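PDB 4WIG: cytidine deaminase from Mycobacterium tuberculosis, which probably catalyses the zinc-dependent hydrolytic deamination of cytidine and 2'-deoxycytidine to uridine and 2'-deoxyuridine, so recycling pyrimidine nucleosides. Local coordinates for residues T54-C59 with G90-V95. The protein carries 1 engineered substitution. Sequence-based numbering, arbitrary orientation.
With ZN (zinc ion), chain C.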
loop_
_atom_site.group_PDB
_atom_site.type_symbol
_atom_site.label_atom_id
_atom_site.label_comp_id
_atom_site.label_asym_id
_atom_site.label_seq_id
_atom_site.Cartn_x
_atom_site.Cartn_y
_atom_site.Cartn_z
ATOM N N THR A 54 5.707 4.281 -0.179
ATOM C CA THR A 54 7.056 3.796 0.047
ATOM C C THR A 54 7.114 2.288 -0.138
ATOM O O THR A 54 6.216 1.569 0.309
ATOM C CB THR A 54 7.526 4.179 1.465
ATOM O OG1 THR A 54 7.641 5.612 1.548
ATOM C CG2 THR A 54 8.865 3.543 1.792
ATOM N N LEU A 55 8.160 1.830 -0.831
ATOM C CA LEU A 55 8.414 0.416 -1.068
ATOM C C LEU A 55 9.441 -0.092 -0.076
ATOM O O LEU A 55 10.494 0.521 0.093
ATOM C CB LEU A 55 8.907 0.226 -2.516
ATOM C CG LEU A 55 7.911 0.706 -3.585
ATOM C CD1 LEU A 55 8.568 0.970 -4.927
ATOM C CD2 LEU A 55 6.788 -0.310 -3.727
ATOM N N CYS A 56 9.123 -1.191 0.612
ATOM C CA CYS A 56 10.044 -1.822 1.551
ATOM C C CYS A 56 11.082 -2.665 0.831
ATOM O O CYS A 56 10.787 -3.266 -0.208
ATOM C CB CYS A 56 9.286 -2.726 2.515
ATOM S SG CYS A 56 8.433 -1.867 3.858
ATOM N N ALA A 57 12.275 -2.754 1.415
ATOM C CA ALA A 57 13.351 -3.589 0.879
ATOM C C ALA A 57 12.920 -5.030 0.632
ATOM O O ALA A 57 13.278 -5.631 -0.376
ATOM C CB ALA A 57 14.550 -3.565 1.834
ATOM N N GLU A 58 12.186 -5.588 1.590
ATOM C CA GLU A 58 11.764 -6.971 1.528
ATOM C C GLU A 58 10.792 -7.195 0.369
ATOM O O GLU A 58 10.863 -8.233 -0.295
ATOM C CB GLU A 58 11.149 -7.417 2.855
ATOM C CG GLU A 58 12.032 -7.145 4.067
ATOM C CD GLU A 58 11.747 -5.804 4.725
ATOM O OE1 GLU A 58 11.918 -4.749 4.072
ATOM O OE2 GLU A 58 11.367 -5.793 5.914
ATOM N N CYS A 59 9.914 -6.225 0.113
ATOM C CA CYS A 59 9.061 -6.270 -1.074
ATOM C C CYS A 59 9.878 -6.177 -2.354
ATOM O O CYS A 59 9.572 -6.859 -3.321
ATOM C CB CYS A 59 8.005 -5.169 -1.054
ATOM S SG CYS A 59 6.752 -5.469 0.214
ATOM N N GLY A 90 5.102 -5.703 9.449
ATOM C CA GLY A 90 4.012 -6.679 9.311
ATOM C C GLY A 90 3.616 -6.940 7.871
ATOM O O GLY A 90 3.306 -8.071 7.510
ATOM N N ARG A 91 3.603 -5.875 7.064
ATOM C CA ARG A 91 3.254 -5.953 5.648
ATOM C C ARG A 91 4.219 -6.906 4.960
ATOM O O ARG A 91 3.820 -7.844 4.264
ATOM C CB ARG A 91 3.308 -4.544 5.023
ATOM C CG ARG A 91 3.079 -4.448 3.518
ATOM C CD ARG A 91 4.378 -4.426 2.732
ATOM N NE ARG A 91 5.135 -3.182 2.890
ATOM C CZ ARG A 91 4.870 -2.043 2.242
ATOM N NH1 ARG A 91 5.634 -0.973 2.446
ATOM N NH2 ARG A 91 3.830 -1.959 1.417
ATOM N N CYS A 92 5.501 -6.657 5.179
ATOM C CA CYS A 92 6.559 -7.492 4.631
ATOM C C CYS A 92 6.521 -8.931 5.144
ATOM O O CYS A 92 6.800 -9.861 4.383
ATOM C CB CYS A 92 7.920 -6.844 4.896
ATOM S SG CYS A 92 8.182 -5.382 3.894
ATOM N N ARG A 93 6.142 -9.134 6.403
ATOM C CA ARG A 93 5.957 -10.505 6.898
ATOM C C ARG A 93 4.891 -11.238 6.067
ATOM O O ARG A 93 5.090 -12.387 5.682
ATOM C CB ARG A 93 5.623 -10.520 8.388
ATOM C CG ARG A 93 6.806 -10.101 9.244
ATOM C CD ARG A 93 6.530 -10.143 10.742
ATOM N NE ARG A 93 7.501 -9.314 11.448
ATOM C CZ ARG A 93 7.683 -9.282 12.768
ATOM N NH1 ARG A 93 6.977 -10.048 13.577
ATOM N NH2 ARG A 93 8.591 -8.467 13.271
ATOM N N GLN A 94 3.799 -10.549 5.733
ATOM C CA GLN A 94 2.732 -11.173 4.935
ATOM C C GLN A 94 3.218 -11.433 3.511
ATOM O O GLN A 94 3.029 -12.530 2.988
ATOM C CB GLN A 94 1.455 -10.318 4.917
ATOM C CG GLN A 94 0.244 -11.049 4.339
ATOM C CD GLN A 94 -0.414 -12.031 5.308
ATOM O OE1 GLN A 94 -0.672 -11.707 6.475
ATOM N NE2 GLN A 94 -0.717 -13.226 4.818
ATOM N N VAL A 95 3.870 -10.442 2.900
ATOM C CA VAL A 95 4.382 -10.598 1.546
ATOM C C VAL A 95 5.399 -11.751 1.469
ATOM O O VAL A 95 5.307 -12.603 0.587
ATOM C CB VAL A 95 4.982 -9.277 0.997
ATOM C CG1 VAL A 95 5.669 -9.505 -0.342
ATOM C CG2 VAL A 95 3.894 -8.219 0.841
HETATM ZN ZN ZN C . 8.176 -3.625 5.330
HETATM O O HOH W 1 3.570 0.918 0.412
HETATM O O HOH W 2 9.739 -3.862 6.437
#
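C56 and C92 bind one zinc ion as neighbouring ligands, each SG 2.3 Å from the metal; C89, just ahead of helix 90-100, adds the third thiolate and water 2 the fourth ligand, with its O 1.9 Å from zinc. This is the three-cysteine zinc site of the homotetrameric cytidine deaminases. Water 2 donates a hydrogen bond to E58 OE2 (O to OE2 2.6 Å), consistent with the proton-donor role given to E58 by similarity. The glutamate chain, bent at chi2 (92°), folds its carboxylate back over C92, with OE2 3.7 Å from C92 CB.

R91 supplies the second shell. Its CG lies opposite the backbone N (chi1 175°), and turns at chi2 and chi3 carry the guanidinium along the 54-59 segment. R91 NH1 donates to C56 SG at 3.3 Å, the sulfur lying near the guanidinium plane and the N-H...S angle being 154°. That thiolate thus has both a metal and an arginine N-H as partners, which would be expected to draw off some of its negative charge. T54 O also approaches the guanidinium edge, in a weak bond from NH1; water 1 lies with its O 2.7 Å from T54 O, to which it can donate, and accepts from R91 NH2 at 3.1 Å. The hydroxyl of T54 turns to Y51 O instead.

Beside the second-shell arginine, C59 SG packs on R91 CD (3.6 Å) and on V95 CG2. The contact joins the N-terminal ends of two helices: C56 is the N-cap residue of helix 57-67, whose A57 rests on strand 29-35, while helix 90-100 brings C92 and R91 to the zinc and meets R91 and Q94 of a second subunit.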